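Local coordinates for protein lipase (Pelosinus fermentans, PDB 5AH0) that probably hydrolyses lipid esters as a zinc-containing lipase of the alpha/beta-hydrolase clan, and also hydrolyses the polyester poly(butylene adipate-co-terephthalate), at residues A[252-256]-A[257-261]; A[307-310]-A[311-314]; A[340-344]-A[345-349]. All coordinates share one frame; numbering follows the deposited sequence.

Interaction 1 (A[252-256]-A[257-261]); sequences KAQSD and IYYFS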
ATOM      1  N   LYS A 252      -5.366   4.176 -14.619  1.00 76.10           N
ATOM      2  CA  LYS A 252      -6.680   4.788 -14.722  1.00 76.71           C
ATOM      3  C   LYS A 252      -7.752   3.899 -14.125  1.00 76.19           C
ATOM      4  O   LYS A 252      -7.567   2.689 -13.998  1.00 78.22           O
ATOM      5  CB  LYS A 252      -7.019   5.094 -16.186  1.00 79.79           C
ATOM      6  CG  LYS A 252      -5.981   5.918 -16.940  1.00 79.82           C
ATOM      7  CD  LYS A 252      -6.311   5.919 -18.428  1.00 84.61           C
ATOM      8  CE  LYS A 252      -5.324   6.730 -19.261  1.00 84.83           C
ATOM      9  NZ  LYS A 252      -5.748   8.152 -19.361  1.00 83.92           N
ATOM     10  N   ALA A 253      -8.880   4.503 -13.771  1.00 74.99           N
ATOM     11  CA  ALA A 253      -9.975   3.750 -13.182  1.00 75.75           C
ATOM     12  C   ALA A 253     -10.572   2.834 -14.236  1.00 79.29           C
ATOM     13  O   ALA A 253     -10.993   3.299 -15.292  1.00 80.37           O
ATOM     14  CB  ALA A 253     -11.032   4.687 -12.617  1.00 74.07           C
ATOM     15  N   GLN A 254     -10.580   1.533 -13.958  1.00 79.31           N
ATOM     16  CA  GLN A 254     -11.164   0.562 -14.880  1.00 79.51           C
ATOM     17  C   GLN A 254     -12.684   0.589 -14.830  1.00 81.90           C
ATOM     18  O   GLN A 254     -13.278   0.961 -13.822  1.00 81.58           O
ATOM     19  CB  GLN A 254     -10.635  -0.838 -14.578  1.00 75.53           C
ATOM     20  CG  GLN A 254      -9.119  -0.869 -14.481  1.00 76.37           C
ATOM     21  CD  GLN A 254      -8.448  -0.627 -15.827  1.00 81.07           C
ATOM     22  OE1 GLN A 254      -9.052  -0.833 -16.882  1.00 80.67           O
ATOM     23  NE2 GLN A 254      -7.208  -0.152 -15.793  1.00 81.92           N
ATOM     24  N   SER A 255     -13.302   0.155 -15.920  1.00 87.42           N
ATOM     25  CA  SER A 255     -14.746   0.240 -16.094  1.00 90.20           C
ATOM     26  C   SER A 255     -15.512  -0.779 -15.271  1.00 88.88           C
ATOM     27  O   SER A 255     -16.630  -0.514 -14.834  1.00 89.31           O
ATOM     28  CB  SER A 255     -15.099   0.052 -17.570  1.00 96.43           C
ATOM     29  OG  SER A 255     -14.399   0.984 -18.370  1.00100.08           O
ATOM     30  N   ASP A 256     -14.915  -1.947 -15.068  1.00 89.00           N
ATOM     31  CA  ASP A 256     -15.612  -3.062 -14.434  1.00 89.89           C
ATOM     32  C   ASP A 256     -15.167  -3.277 -12.995  1.00 80.94           C
ATOM     33  O   ASP A 256     -15.240  -4.399 -12.492  1.00 80.31           O
ATOM     34  CB  ASP A 256     -15.377  -4.343 -15.215  1.00 98.04           C
ATOM     35  CG  ASP A 256     -13.914  -4.616 -15.408  1.00104.17           C
ATOM     36  OD1 ASP A 256     -13.135  -3.639 -15.358  1.00103.07           O
ATOM     37  OD2 ASP A 256     -13.541  -5.797 -15.587  1.00109.25           O
ATOM     38  N   ILE A 257     -14.660  -2.222 -12.361  1.00 75.42           N
ATOM     39  CA  ILE A 257     -14.230  -2.294 -10.969  1.00 73.82           C
ATOM     40  C   ILE A 257     -14.932  -1.257 -10.087  1.00 75.68           C
ATOM     41  O   ILE A 257     -14.913  -0.063 -10.387  1.00 78.86           O
ATOM     42  CB  ILE A 257     -12.713  -2.068 -10.834  1.00 69.16           C
ATOM     43  CG1 ILE A 257     -11.930  -3.048 -11.700  1.00 65.67           C
ATOM     44  CG2 ILE A 257     -12.282  -2.179  -9.374  1.00 65.11           C
ATOM     45  CD1 ILE A 257     -10.430  -2.911 -11.538  1.00 62.80           C
ATOM     46  N   TYR A 258     -15.530  -1.697  -8.987  1.00 71.94           N
ATOM     47  CA  TYR A 258     -16.068  -0.752  -8.020  1.00 70.96           C
ATOM     48  C   TYR A 258     -14.919  -0.125  -7.205  1.00 69.33           C
ATOM     49  O   TYR A 258     -14.029  -0.833  -6.729  1.00 67.94           O
ATOM     50  CB  TYR A 258     -17.066  -1.445  -7.093  1.00 72.15           C
ATOM     51  CG  TYR A 258     -18.416  -1.749  -7.714  1.00 76.06           C
ATOM     52  CD1 TYR A 258     -19.409  -0.775  -7.789  1.00 78.50           C
ATOM     53  CD2 TYR A 258     -18.704  -3.016  -8.207  1.00 75.99           C
ATOM     54  CE1 TYR A 258     -20.648  -1.055  -8.349  1.00 77.26           C
ATOM     55  CE2 TYR A 258     -19.935  -3.301  -8.764  1.00 76.92           C
ATOM     56  CZ  TYR A 258     -20.901  -2.317  -8.831  1.00 78.98           C
ATOM     57  OH  TYR A 258     -22.128  -2.601  -9.387  1.00 86.68           O
ATOM     58  N   TYR A 259     -14.918   1.196  -7.054  1.00 65.33           N
ATOM     59  CA  TYR A 259     -13.863   1.844  -6.285  1.00 62.71           C
ATOM     60  C   TYR A 259     -14.421   2.524  -5.035  1.00 61.71           C
ATOM     61  O   TYR A 259     -15.331   3.354  -5.118  1.00 62.06           O
ATOM     62  CB  TYR A 259     -13.115   2.872  -7.126  1.00 59.60           C
ATOM     63  CG  TYR A 259     -12.241   2.295  -8.219  1.00 60.49           C
ATOM     64  CD1 TYR A 259     -12.783   1.937  -9.448  1.00 64.65           C
ATOM     65  CD2 TYR A 259     -10.871   2.148  -8.045  1.00 58.02           C
ATOM     66  CE1 TYR A 259     -11.989   1.427 -10.470  1.00 65.61           C
ATOM     67  CE2 TYR A 259     -10.065   1.640  -9.064  1.00 59.52           C
ATOM     68  CZ  TYR A 259     -10.631   1.285 -10.276  1.00 62.18           C
ATOM     69  OH  TYR A 259      -9.857   0.775 -11.293  1.00 62.14           O
ATOM     70  N   PHE A 260     -13.871   2.169  -3.881  1.00 55.81           N
ATOM     71  CA  PHE A 260     -14.195   2.860  -2.637  1.00 54.22           C
ATOM     72  C   PHE A 260     -12.929   3.429  -2.000  1.00 53.78           C
ATOM     73  O   PHE A 260     -11.939   2.715  -1.819  1.00 52.94           O
ATOM     74  CB  PHE A 260     -14.890   1.917  -1.656  1.00 52.85           C
ATOM     75  CG  PHE A 260     -16.165   1.335  -2.175  1.00 57.72           C
ATOM     76  CD1 PHE A 260     -17.361   2.023  -2.043  1.00 58.75           C
ATOM     77  CD2 PHE A 260     -16.175   0.102  -2.801  1.00 58.69           C
ATOM     78  CE1 PHE A 260     -18.543   1.486  -2.519  1.00 57.59           C
ATOM     79  CE2 PHE A 260     -17.350  -0.438  -3.282  1.00 60.34           C
ATOM     80  CZ  PHE A 260     -18.538   0.259  -3.141  1.00 60.27           C
ATOM     81  N   SER A 261     -12.983   4.705  -1.628  1.00 52.12           N
ATOM     82  CA  SER A 261     -11.854   5.362  -0.981  1.00 49.92           C
ATOM     83  C   SER A 261     -12.269   5.997   0.342  1.00 50.18           C
ATOM     84  O   SER A 261     -13.232   6.763   0.407  1.00 52.07           O
ATOM     85  CB  SER A 261     -11.261   6.426  -1.890  1.00 52.34           C
ATOM     86  OG  SER A 261     -12.137   7.531  -1.971  1.00 54.41           O
TER

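Interaction 2 (A[307-310]-A[311-314]); sequences IDNS and WKPN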
ATOM      1  N   ILE A 307       1.780  23.311  -3.267  1.00 66.59           N
ATOM      2  CA  ILE A 307       1.348  22.823  -1.968  1.00 65.14           C
ATOM      3  C   ILE A 307       0.978  23.962  -1.023  1.00 67.91           C
ATOM      4  O   ILE A 307       1.832  24.673  -0.491  1.00 67.56           O
ATOM      5  CB  ILE A 307       2.429  21.937  -1.363  1.00 60.55           C
ATOM      6  CG1 ILE A 307       2.552  20.691  -2.237  1.00 63.00           C
ATOM      7  CG2 ILE A 307       2.090  21.565   0.086  1.00 53.44           C
ATOM      8  CD1 ILE A 307       3.792  19.936  -2.001  1.00 68.56           C
ATOM      9  N   ASP A 308      -0.327  24.098  -0.821  1.00 70.27           N
ATOM     10  CA  ASP A 308      -0.925  25.220  -0.121  1.00 72.90           C
ATOM     11  C   ASP A 308      -1.654  24.755   1.126  1.00 66.01           C
ATOM     12  O   ASP A 308      -1.589  23.583   1.486  1.00 65.04           O
ATOM     13  CB  ASP A 308      -1.908  25.926  -1.043  1.00 86.26           C
ATOM     14  CG  ASP A 308      -3.099  25.052  -1.371  1.00 97.58           C
ATOM     15  OD1 ASP A 308      -2.966  24.183  -2.259  1.00100.57           O
ATOM     16  OD2 ASP A 308      -4.163  25.216  -0.730  1.00103.47           O
ATOM     17  N   ASN A 309      -2.392  25.671   1.747  1.00 62.41           N
ATOM     18  CA  ASN A 309      -3.068  25.390   3.003  1.00 58.59           C
ATOM     19  C   ASN A 309      -4.014  24.196   2.955  1.00 57.20           C
ATOM     20  O   ASN A 309      -4.197  23.509   3.956  1.00 56.91           O
ATOM     21  CB  ASN A 309      -3.818  26.631   3.469  1.00 59.19           C
ATOM     22  CG  ASN A 309      -2.879  27.714   3.951  1.00 64.49           C
ATOM     23  OD1 ASN A 309      -1.821  27.425   4.498  1.00 65.32           O
ATOM     24  ND2 ASN A 309      -3.258  28.966   3.750  1.00 70.92           N
ATOM     25  N   SER A 310      -4.582  23.914   1.790  1.00 58.58           N
ATOM     26  CA  SER A 310      -5.496  22.787   1.672  1.00 54.75           C
ATOM     27  C   SER A 310      -4.770  21.445   1.804  1.00 52.68           C
ATOM     28  O   SER A 310      -5.410  20.416   1.988  1.00 59.01           O
ATOM     29  CB  SER A 310      -6.271  22.862   0.351  1.00 58.68           C
ATOM     30  OG  SER A 310      -5.456  22.557  -0.764  1.00 59.55           O
ATOM     31  N   TRP A 311      -3.444  21.457   1.712  1.00 48.89           N
ATOM     32  CA  TRP A 311      -2.639  20.240   1.871  1.00 45.96           C
ATOM     33  C   TRP A 311      -2.202  19.970   3.307  1.00 43.68           C
ATOM     34  O   TRP A 311      -1.709  18.884   3.621  1.00 41.52           O
ATOM     35  CB  TRP A 311      -1.397  20.300   0.997  1.00 45.31           C
ATOM     36  CG  TRP A 311      -1.692  19.983  -0.413  1.00 52.69           C
ATOM     37  CD1 TRP A 311      -2.293  20.798  -1.326  1.00 52.13           C
ATOM     38  CD2 TRP A 311      -1.411  18.756  -1.091  1.00 55.22           C
ATOM     39  NE1 TRP A 311      -2.398  20.158  -2.527  1.00 53.63           N
ATOM     40  CE2 TRP A 311      -1.868  18.900  -2.414  1.00 55.57           C
ATOM     41  CE3 TRP A 311      -0.820  17.549  -0.707  1.00 55.50           C
ATOM     42  CZ2 TRP A 311      -1.754  17.880  -3.363  1.00 58.90           C
ATOM     43  CZ3 TRP A 311      -0.706  16.536  -1.648  1.00 57.00           C
ATOM     44  CH2 TRP A 311      -1.171  16.709  -2.961  1.00 58.62           C
ATOM     45  N   LYS A 312      -2.366  20.955   4.177  1.00 44.67           N
ATOM     46  CA  LYS A 312      -1.911  20.794   5.552  1.00 49.04           C
ATOM     47  C   LYS A 312      -2.657  19.723   6.366  1.00 49.03           C
ATOM     48  O   LYS A 312      -2.035  19.026   7.161  1.00 47.02           O
ATOM     49  CB  LYS A 312      -1.975  22.140   6.277  1.00 50.48           C
ATOM     50  CG  LYS A 312      -0.897  23.129   5.818  1.00 50.18           C
ATOM     51  CD  LYS A 312      -1.033  24.472   6.515  1.00 52.07           C
ATOM     52  CE  LYS A 312       0.114  25.409   6.149  1.00 53.92           C
ATOM     53  NZ  LYS A 312      -0.090  26.797   6.675  1.00 55.07           N
ATOM     54  N   PRO A 313      -3.979  19.565   6.172  1.00 48.69           N
ATOM     55  CA  PRO A 313      -4.558  18.512   7.024  1.00 46.02           C
ATOM     56  C   PRO A 313      -4.048  17.133   6.629  1.00 44.69           C
ATOM     57  O   PRO A 313      -3.921  16.855   5.441  1.00 43.23           O
ATOM     58  CB  PRO A 313      -6.075  18.636   6.774  1.00 43.37           C
ATOM     59  CG  PRO A 313      -6.264  20.017   6.206  1.00 44.77           C
ATOM     60  CD  PRO A 313      -5.015  20.287   5.406  1.00 46.80           C
ATOM     61  N   ASN A 314      -3.743  16.293   7.614  1.00 43.06           N
ATOM     62  CA  ASN A 314      -3.187  14.986   7.322  1.00 40.27           C
ATOM     63  C   ASN A 314      -3.463  13.968   8.426  1.00 39.86           C
ATOM     64  O   ASN A 314      -4.052  14.306   9.455  1.00 37.09           O
ATOM     65  CB  ASN A 314      -1.688  15.109   7.073  1.00 39.61           C
ATOM     66  CG  ASN A 314      -0.920  15.507   8.310  1.00 39.57           C
ATOM     67  OD1 ASN A 314      -0.512  14.655   9.103  1.00 43.36           O
ATOM     68  ND2 ASN A 314      -0.718  16.802   8.488  1.00 37.71           N
TER

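Interaction 3 (A[340-344]-A[345-349]); sequences VPQIG and KWNSM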
ATOM      1  N   VAL A 340     -25.584   3.968  -3.173  1.00 87.75           N
ATOM      2  CA  VAL A 340     -25.520   3.041  -4.289  1.00 85.53           C
ATOM      3  C   VAL A 340     -24.148   3.112  -4.954  1.00 85.49           C
ATOM      4  O   VAL A 340     -23.809   4.124  -5.566  1.00 90.69           O
ATOM      5  CB  VAL A 340     -26.603   3.328  -5.338  1.00 87.15           C
ATOM      6  CG1 VAL A 340     -26.720   2.157  -6.291  1.00 86.75           C
ATOM      7  CG2 VAL A 340     -27.941   3.597  -4.664  1.00 88.54           C
ATOM      8  N   PRO A 341     -23.350   2.042  -4.821  1.00 81.83           N
ATOM      9  CA  PRO A 341     -22.013   1.940  -5.427  1.00 80.92           C
ATOM     10  C   PRO A 341     -22.011   2.198  -6.932  1.00 85.54           C
ATOM     11  O   PRO A 341     -22.657   1.451  -7.666  1.00 90.13           O
ATOM     12  CB  PRO A 341     -21.611   0.489  -5.148  1.00 76.60           C
ATOM     13  CG  PRO A 341     -22.395   0.105  -3.946  1.00 75.60           C
ATOM     14  CD  PRO A 341     -23.706   0.826  -4.067  1.00 78.46           C
ATOM     15  N   GLN A 342     -21.315   3.238  -7.384  1.00 84.97           N
ATOM     16  CA  GLN A 342     -21.202   3.485  -8.820  1.00 88.39           C
ATOM     17  C   GLN A 342     -19.942   2.858  -9.403  1.00 84.11           C
ATOM     18  O   GLN A 342     -18.829   3.261  -9.084  1.00 84.27           O
ATOM     19  CB  GLN A 342     -21.227   4.981  -9.122  1.00 92.21           C
ATOM     20  CG  GLN A 342     -22.476   5.682  -8.633  1.00 97.35           C
ATOM     21  CD  GLN A 342     -22.442   7.168  -8.903  1.00103.71           C
ATOM     22  OE1 GLN A 342     -22.952   7.962  -8.114  1.00106.64           O
ATOM     23  NE2 GLN A 342     -21.854   7.555 -10.032  1.00106.62           N
ATOM     24  N   ILE A 343     -20.131   1.850 -10.243  1.00 84.23           N
ATOM     25  CA  ILE A 343     -19.027   1.164 -10.903  1.00 81.02           C
ATOM     26  C   ILE A 343     -18.233   2.116 -11.804  1.00 81.64           C
ATOM     27  O   ILE A 343     -18.783   3.077 -12.342  1.00 84.87           O
ATOM     28  CB  ILE A 343     -19.545  -0.010 -11.735  1.00 82.58           C
ATOM     29  CG1 ILE A 343     -18.390  -0.899 -12.196  1.00 85.83           C
ATOM     30  CG2 ILE A 343     -20.361   0.502 -12.908  1.00 82.55           C
ATOM     31  CD1 ILE A 343     -18.831  -2.105 -12.993  1.00 87.71           C
ATOM     32  N   GLY A 344     -16.934   1.865 -11.940  1.00 78.21           N
ATOM     33  CA  GLY A 344     -16.089   2.660 -12.813  1.00 74.49           C
ATOM     34  C   GLY A 344     -15.632   3.990 -12.241  1.00 70.82           C
ATOM     35  O   GLY A 344     -14.778   4.650 -12.822  1.00 70.60           O
ATOM     36  N   LYS A 345     -16.181   4.389 -11.098  1.00 70.15           N
ATOM     37  CA  LYS A 345     -15.822   5.676 -10.499  1.00 68.83           C
ATOM     38  C   LYS A 345     -15.400   5.490  -9.044  1.00 63.41           C
ATOM     39  O   LYS A 345     -15.708   4.474  -8.428  1.00 62.42           O
ATOM     40  CB  LYS A 345     -16.996   6.656 -10.584  1.00 74.59           C
ATOM     41  CG  LYS A 345     -17.604   6.763 -11.956  1.00 81.26           C
ATOM     42  CD  LYS A 345     -19.068   7.186 -11.917  1.00 87.68           C
ATOM     43  CE  LYS A 345     -19.253   8.686 -12.105  1.00 91.59           C
ATOM     44  NZ  LYS A 345     -20.680   9.012 -12.445  1.00 92.44           N
ATOM     45  N   TRP A 346     -14.699   6.475  -8.495  1.00 62.00           N
ATOM     46  CA  TRP A 346     -14.296   6.425  -7.096  1.00 59.56           C
ATOM     47  C   TRP A 346     -15.450   6.843  -6.189  1.00 62.78           C
ATOM     48  O   TRP A 346     -15.908   7.986  -6.233  1.00 63.97           O
ATOM     49  CB  TRP A 346     -13.079   7.322  -6.844  1.00 56.96           C
ATOM     50  CG  TRP A 346     -11.807   6.795  -7.432  1.00 58.14           C
ATOM     51  CD1 TRP A 346     -11.326   7.010  -8.697  1.00 60.43           C
ATOM     52  CD2 TRP A 346     -10.850   5.958  -6.776  1.00 56.69           C
ATOM     53  NE1 TRP A 346     -10.128   6.355  -8.866  1.00 58.95           N
ATOM     54  CE2 TRP A 346      -9.817   5.697  -7.704  1.00 57.43           C
ATOM     55  CE3 TRP A 346     -10.770   5.393  -5.499  1.00 50.55           C
ATOM     56  CZ2 TRP A 346      -8.718   4.901  -7.387  1.00 55.12           C
ATOM     57  CZ3 TRP A 346      -9.683   4.608  -5.189  1.00 49.47           C
ATOM     58  CH2 TRP A 346      -8.670   4.367  -6.126  1.00 52.91           C
ATOM     59  N   ASN A 347     -15.925   5.909  -5.373  1.00 61.80           N
ATOM     60  CA  ASN A 347     -16.949   6.219  -4.390  1.00 63.20           C
ATOM     61  C   ASN A 347     -16.299   6.715  -3.098  1.00 64.13           C
ATOM     62  O   ASN A 347     -15.901   5.910  -2.242  1.00 61.70           O
ATOM     63  CB  ASN A 347     -17.824   4.992  -4.115  1.00 63.76           C
ATOM     64  CG  ASN A 347     -18.626   4.541  -5.339  1.00 69.59           C
ATOM     65  OD1 ASN A 347     -19.847   4.686  -5.378  1.00 73.08           O
ATOM     66  ND2 ASN A 347     -17.942   3.981  -6.332  1.00 69.92           N
ATOM     67  N   SER A 348     -16.170   8.037  -2.976  1.00 65.16           N
ATOM     68  CA  SER A 348     -15.505   8.663  -1.828  1.00 61.06           C
ATOM     69  C   SER A 348     -16.373   8.627  -0.574  1.00 61.82           C
ATOM     70  O   SER A 348     -17.441   9.254  -0.513  1.00 64.41           O
ATOM     71  CB  SER A 348     -15.122  10.105  -2.142  1.00 63.46           C
ATOM     72  OG  SER A 348     -14.549  10.727  -1.003  1.00 64.33           O
ATOM     73  N   MET A 349     -15.913   7.883   0.423  1.00 59.58           N
ATOM     74  CA  MET A 349     -16.687   7.667   1.633  1.00 59.76           C
ATOM     75  C   MET A 349     -16.584   8.864   2.558  1.00 59.78           C
ATOM     76  O   MET A 349     -15.675   9.674   2.408  1.00 62.57           O
ATOM     77  CB  MET A 349     -16.218   6.393   2.330  1.00 60.33           C
ATOM     78  CG  MET A 349     -16.291   5.174   1.433  1.00 64.11           C
ATOM     79  SD  MET A 349     -17.989   4.781   0.964  1.00 68.69           S
ATOM     80  CE  MET A 349     -18.683   4.394   2.570  1.00 67.59           C
TER

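Interaction 1 (A[252-256]-A[257-261])
Ile257, Tyr259 and Gln254 carry this local contact, in which the chain folds back on itself just before entering a strand. The phenol oxygen of Tyr259 accepts the backbone N-H of Gln254, with 2.9 Å between Gln254 N and Tyr259 OH and a nearly straight N-H...O angle of 165°. A tyrosine suits the place because its rigid ring spans the width of the bend and still ends in a polar atom. The ring edge also faces the backbone of Gln254, whose O lies near the ring plane, 3.6 Å from Tyr259 CE1. One residue earlier, the methyl carbon CB of Ala253 lies 4.0 Å from Tyr259 CE1.

Ile257 and Gln254 run side by side and point the same way. With chi1 at -55°, CG1 of Ile257 stands anti to its carbonyl carbon, and the extended branch lays CD1 3.7 Å from Gln254 CB. The other branch, CG2, sits over one face of the Tyr259 ring, 3.8 Å above its plane and towards the rim. Gln254 to Ile257 form a type I beta turn in the loop between helix 241-250 and strand 258-265, the latter part of the parallel sheet of this alpha/beta-hydrolase fold. Ser255 and Asp256 fill its two central positions, where small polar residues are common, and the Asp256 carboxylate makes a salt bridge with Lys128 on helix 116-129. The same helix offers Val124 to both Gln254 and Ile257, whose aliphatic carbons suit this buried interface.

Interaction 2 (A[307-310]-A[311-314])
Trp311 is met by two side chains from the preceding residues, each crossing it at about a right angle. Ile307 brings its CG2 methyl to 3.8 Å from Trp311 CB, and its CA lies over one face of the indole. Asp308 comes instead to the ring's edge: OD1 is 3.6 Å from Trp311 CD1, with carboxylate and indole planes 82° apart. Chi1 of Asp308, 66°, places the carboxylate between the backbone N and the carbonyl carbon, turned back toward the residues that follow. There Asp308 OD2 accepts from both Ser310 N, at 2.9 Å, and Ser310 OG, from the same face of the carboxylate; the backbone bond makes an Asx turn. This opens a short 3-10 turn in which Trp311 N donates to Asp308 O at 2.8 Å.

Asn309 and Lys312 lie alongside each other on the exposed side. Extended beyond CG, Lys312 carries its NZ to Asn309 OD1 at 2.9 Å, tilted 24° from the carbonyl plane. Inward, the broad apolar surface of the buried Trp311 indole can cover Thr167 and Ile321 at once.

Two donors from Ser310 on one oxygen restrict rotation of the Asp308 carboxylate and would be expected to stabilise its negative charge, whereas the amide of Asn309 receives the ammonium group through a neutral carbonyl.

Interaction 3 (A[340-344]-A[345-349])
The side-chain amide of Asn347 grips the backbone of Gln342 at two points. Its OD1 accepts from Gln342 N at 2.9 Å, in the carbonyl plane and on a lone pair, with an N-H...O angle of 168°. Its ND2 donates to Gln342 O at 3.0 Å; that oxygen is close to the Asn347 amide plane, although the donor is tilted 33° from the plane of the Gln342 carbonyl. Carrying one acceptor and one donor on a short stem, an asparagine pairs with both polar groups of a residue much as another strand would. The two bonds fix the rotation of its amide, and chi1 of -64°, with CG anti to the carbonyl carbon, directs it back across the bend. Pro341 CA also lies close to Asn347 OD1, at 3.5 Å.

Gln342 to Lys345 make a type II beta turn, with Gly344 in its third position at a positive phi that by itself favours glycine. The turn feeds strand 346-348, which lies between strands 258-265 and 334-336 in the parallel sheet of the alpha/beta-hydrolase fold. Across the turn, the side chains of Lys345 and Gln342 pass at a slant, Lys345 CD being 3.4 Å from Gln342 NE2, and both rest on Val335.

Further out, Asn347 ND2 has a second acceptor in Tyr259 O, so the amide that bridges back to Gln342 is also tied to the neighbouring strand. On that same strand, Tyr258 receives the side chains of Pro341 and Ile343, whose apolar surfaces suit packing against an aromatic residue.

In the fold
Interactions 1 and 3 are neighbours, their centres 7 Å apart, because strands 258-265 and 346-348 lie side by side in the central sheet. Probable hydrogen bonds join them: Tyr259 O to Asn347 N at 2.6 Å and Ser261 O to Met349 N at 2.9 Å. Asp332 also serves both, accepting from Ala253 N with one oxygen and from Trp346 NE1 with the other. Interaction 2 stands apart, its centre 26 Å from that of interaction 1 and 25 Å from that of interaction 3, with nearest atoms about 14 Å away in each case. None of the three includes the zinc ligands Asp56, His76, His82 and Asp233.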